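Local coordinates for PmbA-related protein (PDB 1VL4) that probably acts as a metallopeptidase of the PmbA/TldD family and has also been put forward as a modulator of DNA gyrase, at residues G30-I35 / N167-D172; I65-D70 / E90-L95. All blocks are in the same frame, centred on the assembly; numbering follows the deposited sequence. Where two conformers were deposited one is given.

Contact 1: G30-I35 / N167-D172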
# COMPACT_ATOMS: atom_id res chain seq x y z
N GLY A 30 1.74 -37.47 -11.01
CA GLY A 30 3.19 -37.50 -10.77
C GLY A 30 3.76 -36.15 -10.32
O GLY A 30 4.89 -35.81 -10.67
N VAL A 31 3.00 -35.40 -9.55
CA VAL A 31 3.49 -34.17 -8.93
C VAL A 31 3.27 -34.18 -7.43
O VAL A 31 2.54 -35.04 -6.91
CB VAL A 31 2.80 -32.93 -9.58
CG1 VAL A 31 3.00 -32.95 -11.08
CG2 VAL A 31 1.32 -32.86 -9.24
N GLU A 32 3.92 -33.26 -6.71
CA GLU A 32 3.60 -33.05 -5.32
C GLU A 32 2.64 -31.85 -5.30
O GLU A 32 2.61 -31.06 -6.25
CB GLU A 32 4.83 -32.72 -4.46
CG GLU A 32 6.01 -33.66 -4.66
CD GLU A 32 5.73 -35.07 -4.18
OE1 GLU A 32 4.72 -35.28 -3.47
OE2 GLU A 32 6.51 -35.96 -4.54
N VAL A 33 1.83 -31.77 -4.25
CA VAL A 33 1.00 -30.58 -4.01
C VAL A 33 1.12 -30.13 -2.57
O VAL A 33 1.32 -30.95 -1.63
CB VAL A 33 -0.49 -30.78 -4.46
CG1 VAL A 33 -1.21 -31.78 -3.54
CG2 VAL A 33 -1.21 -29.49 -4.52
N GLN A 34 1.06 -28.81 -2.40
CA GLN A 34 1.03 -28.15 -1.12
C GLN A 34 -0.11 -27.15 -1.07
O GLN A 34 -0.35 -26.41 -2.03
CB GLN A 34 2.35 -27.47 -0.82
CG GLN A 34 2.40 -26.73 0.48
CD GLN A 34 3.84 -26.33 0.83
OE1 GLN A 34 4.62 -27.13 1.36
NE2 GLN A 34 4.22 -25.12 0.46
N ILE A 35 -0.83 -27.18 0.04
CA ILE A 35 -1.99 -26.36 0.26
C ILE A 35 -1.78 -25.53 1.52
O ILE A 35 -1.48 -26.06 2.60
CB ILE A 35 -3.28 -27.18 0.40
CG1 ILE A 35 -3.42 -28.18 -0.73
CG2 ILE A 35 -4.49 -26.21 0.45
CD1 ILE A 35 -4.40 -29.29 -0.40
N ASN A 167 1.11 -30.84 2.77
CA ASN A 167 1.58 -31.30 1.49
C ASN A 167 1.68 -32.83 1.41
O ASN A 167 1.54 -33.53 2.45
CB ASN A 167 2.89 -30.59 1.11
CG ASN A 167 4.06 -31.01 1.92
OD1 ASN A 167 4.14 -32.15 2.32
ND2 ASN A 167 5.04 -30.10 2.09
N THR A 168 1.92 -33.32 0.20
CA THR A 168 1.97 -34.76 -0.11
C THR A 168 3.29 -35.41 0.40
O THR A 168 3.48 -36.62 0.28
CB THR A 168 1.78 -34.98 -1.60
OG1 THR A 168 2.68 -34.12 -2.33
CG2 THR A 168 0.33 -34.62 -1.99
N LEU A 169 4.19 -34.61 0.97
CA LEU A 169 5.39 -35.13 1.66
C LEU A 169 5.16 -35.33 3.16
O LEU A 169 6.11 -35.50 3.96
CB LEU A 169 6.60 -34.21 1.42
CG LEU A 169 7.10 -34.10 -0.00
CD1 LEU A 169 6.21 -33.12 -0.81
CD2 LEU A 169 8.58 -33.63 0.09
N GLY A 170 3.90 -35.30 3.56
CA GLY A 170 3.57 -35.54 4.94
C GLY A 170 3.49 -34.32 5.83
O GLY A 170 3.15 -34.46 6.99
N LEU A 171 3.78 -33.13 5.31
CA LEU A 171 3.62 -31.93 6.13
C LEU A 171 2.17 -31.76 6.44
O LEU A 171 1.27 -31.92 5.57
CB LEU A 171 4.08 -30.66 5.38
CG LEU A 171 4.14 -29.34 6.14
CD1 LEU A 171 5.25 -29.40 7.19
CD2 LEU A 171 4.35 -28.13 5.17
N ASP A 172 1.92 -31.44 7.69
CA ASP A 172 0.58 -31.12 8.16
C ASP A 172 0.64 -30.32 9.48
O ASP A 172 0.77 -30.87 10.58
CB ASP A 172 -0.24 -32.39 8.33
CG ASP A 172 -1.74 -32.07 8.51
OD1 ASP A 172 -2.10 -30.87 8.51
OD2 ASP A 172 -2.53 -33.02 8.59
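Thr168 OG1 is gripped by two bonds: it donates to Glu32 OE1 at 2.6 Å, on the carboxylate's anti lone pair, and accepts from the backbone N of Val33 at 3.2 Å. The Glu32 chain bends at chi2 (-67°), bringing its carboxylate to the hydroxyl, and Leu169 CD1 packs against the Glu32 chain, the two side chains crossing at about a right angle. Thr168 N also bonds to Val33 O at 3.1 Å, backbone to backbone, and the side chains of this pair cross at a similar angle, CG2 of Thr168 3.6 Å from Val33 CG1.

Gln34 and Asn167 form a non-hydrogen-bonded antiparallel pair with their side chains on the same face. Their amides lie nearly coplanar, and Asn167 ND2 gives an almost straight bond to Gln34 OE1, 3.1 Å long and directed onto a lone pair; the same ND2 also reaches Phe107 O. The other end of the Asn167 amide works inside its own loop: OD1 takes Leu169 N at 2.8 Å, an Asx turn, and Leu171 N at 3.2 Å from the opposite face of the amide plane. With an alanine in its place, Gln34 OE1 and Phe107 O would probably lose their shared donor, and Leu169 N and Leu171 N their acceptor. Asn167 to Gly170 is a type I turn with Gly170 at positive phi, the type I plus G1 bulge connection of a hairpin, joining strands 148-167 and 172-188 beside strand 32-48.

Contact 2: I65-D70 / E90-L95; sequences IKVLKD and EALSNL
Leu95 swings its CG opposite its carbonyl carbon (chi1 -82°) and then runs extended, which carries both methyls toward Val67 and Lys69; Leu92, with chi1 at -158°, sends CD1 to the same strand from the preceding turn. This is helix-on-sheet packing: the end of helix 84-93, running on into 3-10 geometry at Asn94 and Leu95, lies over strand 51-69 of the long antiparallel sheet, and no hydrogen bond crosses between 65-70 and 90-95. The backbones come nearest at Ala91, its CA 6.2 Å from Val67 CA. Ala91 puts CB 3.8 Å from Ile65 O and 4.3 Å from Ile65 CG2. Val67 divides its methyls between two neighbouring helix residues, CG2 on Ala91 CB and CG1 on Leu92 CD1, both at 3.9 Å, in one of its two conformers, which makes these contacts less certain. Phe88 also packs on Val67, and Phe18 and Leu22 of helix 15-29 on Ile65. Asn94 ND2 bonds both Thr75 O of strand 72-78 and Asp57 OD2 of the second subunit. Lys69, stretched out, offers its aliphatic stem at a right angle to Leu95: CD1 lies 3.8 Å from Lys69 CB, while Leu95 CD2 rests 3.5 Å from Val67 O.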
# COMPACT_ATOMS: atom_id res chain seq x y z
N ILE A 65 -2.81 -23.10 -3.65
CA ILE A 65 -2.55 -24.45 -4.14
C ILE A 65 -1.25 -24.40 -4.96
O ILE A 65 -1.19 -23.69 -5.99
CB ILE A 65 -3.69 -24.94 -4.99
CG1 ILE A 65 -4.98 -25.03 -4.18
CG2 ILE A 65 -3.36 -26.34 -5.61
CD1 ILE A 65 -6.13 -24.33 -4.77
N LYS A 66 -0.21 -25.09 -4.50
CA LYS A 66 1.06 -25.09 -5.23
C LYS A 66 1.46 -26.52 -5.62
O LYS A 66 1.52 -27.41 -4.75
CB LYS A 66 2.13 -24.45 -4.38
CG LYS A 66 3.49 -24.28 -5.04
CD LYS A 66 4.42 -23.55 -4.10
CE LYS A 66 4.37 -22.03 -4.26
NZ LYS A 66 5.40 -21.34 -3.41
N VAL A 67 1.72 -26.72 -6.90
CA VAL A 67 2.11 -28.04 -7.43
C VAL A 67 3.59 -28.01 -7.83
O VAL A 67 4.03 -27.04 -8.48
CB VAL A 67 1.26 -28.43 -8.61
CG1 VAL A 67 1.79 -29.69 -9.26
CG2 VAL A 67 -0.20 -28.61 -8.17
N LEU A 68 4.33 -29.08 -7.48
CA LEU A 68 5.80 -29.17 -7.64
C LEU A 68 6.08 -30.34 -8.56
O LEU A 68 5.63 -31.44 -8.33
CB LEU A 68 6.45 -29.35 -6.31
CG LEU A 68 7.97 -29.57 -6.25
CD1 LEU A 68 8.72 -28.34 -6.69
CD2 LEU A 68 8.33 -29.93 -4.80
N LYS A 69 6.73 -30.06 -9.69
CA LYS A 69 7.16 -31.10 -10.62
C LYS A 69 8.56 -30.78 -11.14
O LYS A 69 8.76 -29.75 -11.74
CB LYS A 69 6.21 -31.20 -11.79
CG LYS A 69 6.36 -32.47 -12.63
CD LYS A 69 5.41 -32.43 -13.81
CE LYS A 69 5.45 -33.66 -14.70
NZ LYS A 69 4.68 -33.40 -15.96
N ASP A 70 9.51 -31.67 -10.87
CA ASP A 70 10.89 -31.57 -11.36
C ASP A 70 11.49 -30.27 -10.92
O ASP A 70 12.15 -29.59 -11.70
CB ASP A 70 10.98 -31.68 -12.89
CG ASP A 70 10.56 -33.04 -13.42
OD1 ASP A 70 10.85 -34.05 -12.74
OD2 ASP A 70 9.94 -33.10 -14.52
N GLU A 90 -5.38 -25.59 -12.95
CA GLU A 90 -4.88 -24.22 -13.09
C GLU A 90 -3.45 -24.11 -12.59
O GLU A 90 -2.58 -23.56 -13.26
CB GLU A 90 -5.81 -23.28 -12.33
CG GLU A 90 -5.55 -21.81 -12.55
CD GLU A 90 -5.91 -21.29 -13.95
OE1 GLU A 90 -6.44 -22.01 -14.82
OE2 GLU A 90 -5.60 -20.12 -14.18
N ALA A 91 -3.17 -24.69 -11.43
CA ALA A 91 -1.80 -24.65 -10.84
C ALA A 91 -0.85 -25.42 -11.74
O ALA A 91 0.29 -24.99 -11.96
CB ALA A 91 -1.78 -25.24 -9.46
N LEU A 92 -1.30 -26.55 -12.25
CA LEU A 92 -0.48 -27.39 -13.11
C LEU A 92 -0.10 -26.59 -14.37
O LEU A 92 1.06 -26.54 -14.82
CB LEU A 92 -1.27 -28.65 -13.47
CG LEU A 92 -0.46 -29.87 -13.91
CD1 LEU A 92 0.32 -30.43 -12.75
CD2 LEU A 92 -1.39 -30.94 -14.54
N SER A 93 -1.10 -25.91 -14.93
CA SER A 93 -0.84 -25.16 -16.13
C SER A 93 0.21 -24.06 -15.90
O SER A 93 0.98 -23.75 -16.78
CB SER A 93 -2.14 -24.65 -16.77
OG SER A 93 -1.85 -23.60 -17.66
N ASN A 94 0.27 -23.48 -14.72
CA ASN A 94 1.27 -22.49 -14.42
C ASN A 94 2.70 -23.01 -14.22
O ASN A 94 3.63 -22.21 -14.00
CB ASN A 94 0.85 -21.65 -13.21
CG ASN A 94 -0.41 -20.79 -13.50
OD1 ASN A 94 -0.74 -20.51 -14.64
ND2 ASN A 94 -1.09 -20.39 -12.44
N LEU A 95 2.88 -24.32 -14.24
CA LEU A 95 4.25 -24.88 -14.20
C LEU A 95 5.11 -24.38 -15.34
O LEU A 95 6.29 -24.18 -15.16
CB LEU A 95 4.24 -26.41 -14.25
CG LEU A 95 3.99 -27.10 -12.92
CD1 LEU A 95 3.88 -28.61 -13.19
CD2 LEU A 95 5.06 -26.82 -11.87

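In the fold
From the N terminus, helix 15-29 ends in a Schellman motif at Gly30 and leads into strand 32-48, whose start is one half of contact 1. The chain turns back along strand 51-69, whose last residues belong to contact 2, passes through strand 72-78, and helix 84-93 closes that short loop. Only after strand 148-167 does 167-172 close contact 1, so contact 2 nests inside the larger loop. They meet through strands 32-48 and 51-69, neighbours in one antiparallel sheet: Gln34 N probably bonds to Lys66 O, and Leu68 N to Glu32 O. Contact 1 ties strand 32-48 to the later hairpin of strands 148-167 and 172-188; contact 2 covers strand 51-69 with a helix.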